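Local structure of MJ fibrillarin homologue (Methanocaldococcus jannaschii, 1FBN) at residues Leu168-Lys179 with Asp219-Glu228. The protein probably catalyses guide-RNA-directed 2'-O-methylation of ribose in rRNA and tRNA, using S-adenosyl-L-methionine as methyl donor within box C/D ribonucleoprotein particles. Residues are numbered along the deposited sequence; the frame is centred on the assembly and turned at random.
Sequences LKKGGYGMIAIK and DHVMFVGIWE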
ATOM      1  N   LEU A 168       1.869  14.081  -6.344  1.00 22.28           N
ATOM      2  CA  LEU A 168       0.745  13.422  -6.997  1.00 23.27           C
ATOM      3  C   LEU A 168       0.155  14.109  -8.227  1.00 26.27           C
ATOM      4  O   LEU A 168      -0.258  15.268  -8.177  1.00 28.65           O
ATOM      5  CB  LEU A 168      -0.345  13.103  -5.972  1.00 19.81           C
ATOM      6  CG  LEU A 168      -1.390  12.060  -6.365  1.00 18.87           C
ATOM      7  CD1 LEU A 168      -0.717  10.785  -6.862  1.00 19.04           C
ATOM      8  CD2 LEU A 168      -2.266  11.769  -5.165  1.00 17.88           C
ATOM      9  N   LYS A 169       0.122  13.369  -9.335  1.00 26.83           N
ATOM     10  CA  LYS A 169      -0.429  13.855 -10.596  1.00 27.20           C
ATOM     11  C   LYS A 169      -1.907  14.136 -10.393  1.00 29.02           C
ATOM     12  O   LYS A 169      -2.544  13.500  -9.554  1.00 28.01           O
ATOM     13  CB  LYS A 169      -0.311  12.780 -11.682  1.00 25.86           C
ATOM     14  CG  LYS A 169       1.100  12.386 -12.064  1.00 27.21           C
ATOM     15  CD  LYS A 169       1.072  11.305 -13.124  1.00 26.72           C
ATOM     16  CE  LYS A 169       2.466  10.953 -13.590  1.00 28.87           C
ATOM     17  NZ  LYS A 169       2.416   9.846 -14.580  1.00 28.89           N
ATOM     18  N   LYS A 170      -2.452  15.085 -11.151  1.00 31.24           N
ATOM     19  CA  LYS A 170      -3.879  15.398 -11.058  1.00 32.74           C
ATOM     20  C   LYS A 170      -4.593  14.184 -11.651  1.00 29.79           C
ATOM     21  O   LYS A 170      -4.248  13.727 -12.740  1.00 32.66           O
ATOM     22  CB  LYS A 170      -4.221  16.664 -11.853  1.00 36.53           C
ATOM     23  CG  LYS A 170      -5.623  17.197 -11.578  1.00 44.63           C
ATOM     24  CD  LYS A 170      -6.493  17.249 -12.833  1.00 49.35           C
ATOM     25  CE  LYS A 170      -6.003  18.297 -13.826  1.00 52.86           C
ATOM     26  NZ  LYS A 170      -6.911  18.417 -15.005  1.00 54.02           N
ATOM     27  N   GLY A 171      -5.569  13.650 -10.929  1.00 27.81           N
ATOM     28  CA  GLY A 171      -6.263  12.466 -11.402  1.00 25.43           C
ATOM     29  C   GLY A 171      -5.632  11.223 -10.786  1.00 22.79           C
ATOM     30  O   GLY A 171      -6.170  10.125 -10.897  1.00 22.08           O
ATOM     31  N   GLY A 172      -4.471  11.408 -10.157  1.00 22.94           N
ATOM     32  CA  GLY A 172      -3.771  10.319  -9.499  1.00 18.57           C
ATOM     33  C   GLY A 172      -4.534   9.905  -8.255  1.00 18.02           C
ATOM     34  O   GLY A 172      -5.566  10.493  -7.937  1.00 17.35           O
ATOM     35  N   TYR A 173      -4.010   8.930  -7.520  1.00 19.05           N
ATOM     36  CA  TYR A 173      -4.693   8.433  -6.331  1.00 18.33           C
ATOM     37  C   TYR A 173      -3.888   8.417  -5.044  1.00 19.87           C
ATOM     38  O   TYR A 173      -2.672   8.192  -5.045  1.00 19.15           O
ATOM     39  CB  TYR A 173      -5.201   7.009  -6.573  1.00 19.54           C
ATOM     40  CG  TYR A 173      -6.314   6.898  -7.578  1.00 21.27           C
ATOM     41  CD1 TYR A 173      -6.054   6.972  -8.945  1.00 21.70           C
ATOM     42  CD2 TYR A 173      -7.629   6.718  -7.165  1.00 22.23           C
ATOM     43  CE1 TYR A 173      -7.079   6.872  -9.879  1.00 23.18           C
ATOM     44  CE2 TYR A 173      -8.664   6.613  -8.094  1.00 23.83           C
ATOM     45  CZ  TYR A 173      -8.379   6.696  -9.447  1.00 23.82           C
ATOM     46  OH  TYR A 173      -9.397   6.639 -10.365  1.00 25.33           O
ATOM     47  N   GLY A 174      -4.609   8.603  -3.942  1.00 18.84           N
ATOM     48  CA  GLY A 174      -4.009   8.565  -2.627  1.00 17.40           C
ATOM     49  C   GLY A 174      -4.639   7.409  -1.868  1.00 18.40           C
ATOM     50  O   GLY A 174      -5.867   7.295  -1.820  1.00 18.92           O
HETATM   51  N   MSE A 175      -3.805   6.502  -1.364  1.00 15.99           N
HETATM   52  CA  MSE A 175      -4.269   5.356  -0.585  1.00 16.32           C
HETATM   53  C   MSE A 175      -3.700   5.546   0.817  1.00 15.95           C
HETATM   54  O   MSE A 175      -2.490   5.681   0.980  1.00 16.33           O
HETATM   55  CB  MSE A 175      -3.755   4.037  -1.181  1.00 13.92           C
HETATM   56  CG  MSE A 175      -4.216   3.752  -2.602  1.00 14.66           C
HETATM   57 SE   MSE A 175      -3.731   2.108  -3.200  1.00 12.76          SE
HETATM   58  CE  MSE A 175      -5.075   1.118  -2.562  1.00 17.70           C
ATOM     59  N   ILE A 176      -4.564   5.588   1.825  1.00 16.14           N
ATOM     60  CA  ILE A 176      -4.090   5.787   3.191  1.00 15.29           C
ATOM     61  C   ILE A 176      -4.796   4.902   4.222  1.00 15.65           C
ATOM     62  O   ILE A 176      -6.029   4.883   4.315  1.00 15.41           O
ATOM     63  CB  ILE A 176      -4.186   7.296   3.602  1.00 16.78           C
ATOM     64  CG1 ILE A 176      -3.556   7.529   4.980  1.00 16.03           C
ATOM     65  CG2 ILE A 176      -5.637   7.774   3.584  1.00 17.46           C
ATOM     66  CD1 ILE A 176      -3.530   8.980   5.404  1.00 17.70           C
ATOM     67  N   ALA A 177      -3.998   4.126   4.952  1.00 14.33           N
ATOM     68  CA  ALA A 177      -4.506   3.248   5.998  1.00 15.38           C
ATOM     69  C   ALA A 177      -4.470   4.054   7.291  1.00 16.72           C
ATOM     70  O   ALA A 177      -3.400   4.411   7.779  1.00 16.79           O
ATOM     71  CB  ALA A 177      -3.631   2.005   6.121  1.00 15.85           C
ATOM     72  N   ILE A 178      -5.644   4.354   7.834  1.00 17.76           N
ATOM     73  CA  ILE A 178      -5.742   5.151   9.047  1.00 17.49           C
ATOM     74  C   ILE A 178      -6.118   4.378  10.310  1.00 19.82           C
ATOM     75  O   ILE A 178      -7.139   3.689  10.359  1.00 17.63           O
ATOM     76  CB  ILE A 178      -6.742   6.315   8.859  1.00 17.08           C
ATOM     77  CG1 ILE A 178      -6.315   7.187   7.675  1.00 17.47           C
ATOM     78  CG2 ILE A 178      -6.831   7.152  10.133  1.00 16.09           C
ATOM     79  CD1 ILE A 178      -7.184   8.416   7.455  1.00 15.72           C
ATOM     80  N   LYS A 179      -5.258   4.490  11.321  1.00 20.67           N
ATOM     81  CA  LYS A 179      -5.478   3.871  12.622  1.00 20.05           C
ATOM     82  C   LYS A 179      -6.117   4.979  13.463  1.00 20.51           C
ATOM     83  O   LYS A 179      -5.449   5.947  13.834  1.00 19.19           O
ATOM     84  CB  LYS A 179      -4.146   3.450  13.243  1.00 19.01           C
ATOM     85  CG  LYS A 179      -4.273   2.893  14.646  1.00 21.61           C
ATOM     86  CD  LYS A 179      -2.919   2.541  15.231  1.00 24.67           C
ATOM     87  CE  LYS A 179      -3.055   2.046  16.659  1.00 27.60           C
ATOM     88  NZ  LYS A 179      -1.732   1.674  17.225  1.00 30.05           N
ATOM     89  N   ASP A 219     -10.057  -1.059  14.288  1.00 33.95           N
ATOM     90  CA  ASP A 219     -10.236   0.384  14.144  1.00 32.71           C
ATOM     91  C   ASP A 219      -9.261   1.009  13.144  1.00 29.49           C
ATOM     92  O   ASP A 219      -8.639   2.043  13.409  1.00 25.82           O
ATOM     93  CB  ASP A 219     -10.194   1.090  15.505  1.00 35.54           C
ATOM     94  CG  ASP A 219     -11.408   0.767  16.363  1.00 38.82           C
ATOM     95  OD1 ASP A 219     -12.537   0.769  15.827  1.00 36.35           O
ATOM     96  OD2 ASP A 219     -11.235   0.507  17.574  1.00 43.66           O
ATOM     97  N   HIS A 220      -9.139   0.342  11.996  1.00 26.48           N
ATOM     98  CA  HIS A 220      -8.296   0.765  10.879  1.00 25.33           C
ATOM     99  C   HIS A 220      -9.181   0.799   9.637  1.00 23.79           C
ATOM    100  O   HIS A 220      -9.958  -0.133   9.398  1.00 22.28           O
ATOM    101  CB  HIS A 220      -7.172  -0.242  10.616  1.00 26.47           C
ATOM    102  CG  HIS A 220      -5.949  -0.042  11.453  1.00 28.28           C
ATOM    103  ND1 HIS A 220      -5.913  -0.314  12.804  1.00 30.89           N
ATOM    104  CD2 HIS A 220      -4.699   0.355  11.116  1.00 28.24           C
ATOM    105  CE1 HIS A 220      -4.693  -0.099  13.261  1.00 30.12           C
ATOM    106  NE2 HIS A 220      -3.938   0.309  12.258  1.00 29.89           N
ATOM    107  N   VAL A 221      -9.057   1.864   8.850  1.00 22.02           N
ATOM    108  CA  VAL A 221      -9.830   2.013   7.615  1.00 20.13           C
ATOM    109  C   VAL A 221      -8.926   2.486   6.482  1.00 19.19           C
ATOM    110  O   VAL A 221      -8.135   3.411   6.661  1.00 21.74           O
ATOM    111  CB  VAL A 221     -10.987   3.037   7.772  1.00 20.45           C
ATOM    112  CG1 VAL A 221     -11.625   3.328   6.426  1.00 18.10           C
ATOM    113  CG2 VAL A 221     -12.036   2.507   8.734  1.00 20.26           C
HETATM  114  N   MSE A 222      -9.021   1.822   5.333  1.00 17.62           N
HETATM  115  CA  MSE A 222      -8.239   2.190   4.157  1.00 17.54           C
HETATM  116  C   MSE A 222      -9.068   3.159   3.313  1.00 17.59           C
HETATM  117  O   MSE A 222     -10.175   2.834   2.879  1.00 19.49           O
HETATM  118  CB  MSE A 222      -7.884   0.942   3.329  1.00 16.71           C
HETATM  119  CG  MSE A 222      -7.080   1.199   2.048  1.00 17.41           C
HETATM  120 SE   MSE A 222      -5.357   1.711   2.304  1.00 10.94          SE
HETATM  121  CE  MSE A 222      -4.586   0.144   2.467  1.00 19.63           C
ATOM    122  N   PHE A 223      -8.558   4.371   3.137  1.00 17.32           N
ATOM    123  CA  PHE A 223      -9.229   5.375   2.322  1.00 19.00           C
ATOM    124  C   PHE A 223      -8.522   5.471   0.973  1.00 18.99           C
ATOM    125  O   PHE A 223      -7.298   5.333   0.890  1.00 16.20           O
ATOM    126  CB  PHE A 223      -9.188   6.758   2.995  1.00 21.94           C
ATOM    127  CG  PHE A 223     -10.107   6.897   4.178  1.00 24.97           C
ATOM    128  CD1 PHE A 223     -11.441   7.259   4.001  1.00 27.80           C
ATOM    129  CD2 PHE A 223      -9.635   6.685   5.471  1.00 25.39           C
ATOM    130  CE1 PHE A 223     -12.294   7.412   5.095  1.00 29.54           C
ATOM    131  CE2 PHE A 223     -10.480   6.834   6.573  1.00 28.43           C
ATOM    132  CZ  PHE A 223     -11.811   7.199   6.384  1.00 30.11           C
ATOM    133  N   VAL A 224      -9.309   5.649  -0.083  1.00 16.72           N
ATOM    134  CA  VAL A 224      -8.772   5.811  -1.427  1.00 15.96           C
ATOM    135  C   VAL A 224      -9.458   7.042  -2.010  1.00 18.28           C
ATOM    136  O   VAL A 224     -10.681   7.180  -1.932  1.00 18.30           O
ATOM    137  CB  VAL A 224      -9.048   4.588  -2.329  1.00 17.16           C
ATOM    138  CG1 VAL A 224      -8.496   4.837  -3.725  1.00 16.91           C
ATOM    139  CG2 VAL A 224      -8.415   3.329  -1.738  1.00 15.98           C
ATOM    140  N   GLY A 225      -8.663   7.960  -2.547  1.00 18.20           N
ATOM    141  CA  GLY A 225      -9.227   9.165  -3.124  1.00 18.58           C
ATOM    142  C   GLY A 225      -8.481   9.632  -4.354  1.00 21.47           C
ATOM    143  O   GLY A 225      -7.294   9.339  -4.515  1.00 20.47           O
ATOM    144  N   ILE A 226      -9.197  10.306  -5.251  1.00 22.72           N
ATOM    145  CA  ILE A 226      -8.593  10.842  -6.471  1.00 25.69           C
ATOM    146  C   ILE A 226      -8.151  12.269  -6.180  1.00 25.35           C
ATOM    147  O   ILE A 226      -8.914  13.058  -5.621  1.00 23.88           O
ATOM    148  CB  ILE A 226      -9.580  10.859  -7.660  1.00 26.73           C
ATOM    149  CG1 ILE A 226     -10.085   9.448  -7.938  1.00 33.16           C
ATOM    150  CG2 ILE A 226      -8.892  11.405  -8.908  1.00 26.17           C
ATOM    151  CD1 ILE A 226     -10.839   9.304  -9.254  1.00 39.99           C
ATOM    152  N   TRP A 227      -6.908  12.579  -6.536  1.00 25.45           N
ATOM    153  CA  TRP A 227      -6.344  13.904  -6.315  1.00 28.61           C
ATOM    154  C   TRP A 227      -6.844  14.902  -7.350  1.00 33.64           C
ATOM    155  O   TRP A 227      -6.465  14.843  -8.519  1.00 31.01           O
ATOM    156  CB  TRP A 227      -4.821  13.827  -6.355  1.00 26.60           C
ATOM    157  CG  TRP A 227      -4.127  15.132  -6.102  1.00 25.09           C
ATOM    158  CD1 TRP A 227      -3.283  15.784  -6.953  1.00 25.79           C
ATOM    159  CD2 TRP A 227      -4.181  15.924  -4.905  1.00 24.36           C
ATOM    160  NE1 TRP A 227      -2.803  16.929  -6.361  1.00 26.34           N
ATOM    161  CE2 TRP A 227      -3.338  17.039  -5.105  1.00 23.19           C
ATOM    162  CE3 TRP A 227      -4.857  15.797  -3.681  1.00 21.80           C
ATOM    163  CZ2 TRP A 227      -3.152  18.024  -4.127  1.00 23.06           C
ATOM    164  CZ3 TRP A 227      -4.670  16.775  -2.709  1.00 21.51           C
ATOM    165  CH2 TRP A 227      -3.823  17.874  -2.940  1.00 24.24           C
ATOM    166  N   GLU A 228      -7.701  15.818  -6.907  1.00 39.59           N
ATOM    167  CA  GLU A 228      -8.269  16.839  -7.781  1.00 48.14           C
ATOM    168  C   GLU A 228      -7.288  18.003  -7.911  1.00 52.23           C
ATOM    169  O   GLU A 228      -6.996  18.458  -9.015  1.00 54.79           O
ATOM    170  CB  GLU A 228      -9.599  17.353  -7.210  1.00 52.09           C
ATOM    171  CG  GLU A 228     -10.575  16.276  -6.712  1.00 57.74           C
ATOM    172  CD  GLU A 228     -11.196  15.448  -7.828  1.00 61.72           C
ATOM    173  OE1 GLU A 228     -12.210  15.892  -8.408  1.00 64.05           O
ATOM    174  OE2 GLU A 228     -10.681  14.345  -8.111  1.00 63.91           O
TER
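G171 and G172 together face the single residue W227, a G1 beta bulge: G171 N gives an almost straight bond to W227 O (2.8 Å, 174°), and W227 N returns one to G172 O at 2.8 Å. The type II turn K169-G172 leads into it, and G171 has a positive phi at which a CB would jam against the carbonyl O of K170. The seam illustrates how the Rossmann-like methyltransferase sheet changes direction: 220-227 is inserted antiparallel between 172-179 and the edge strand 205-212, giving the 3-2-1-4-5-7-6 order of class I methyltransferases. Doubled backbone bonds join G174-G225, I176-F223 and I178-V221. On the isoleucine face, CD1 of I178 meets CD2 of F223 at 3.6 Å, while helices 156-167 and 189-203 pack against I176 and I178. The other face carries V224 and selenomethionines M175 and M222, whose SE (M222) lies 3.8 Å from I176 C. At the far end K179, next to the predicted cofactor residue A152, sets CB over one face of the H220 imidazole, 3.7 Å from its centroid and 29° off the normal; ND1 is hydrogen-bonded to K218 O. Were an alanine to stand at H220, the aliphatic part of K179 would probably lose its aromatic platform and K218 O its partner. Back at the bulge, chi1 of W227 (-178°) turns the indole so that CB of L168 lies over one face and CD1 sits 3.3 Å from L168 O.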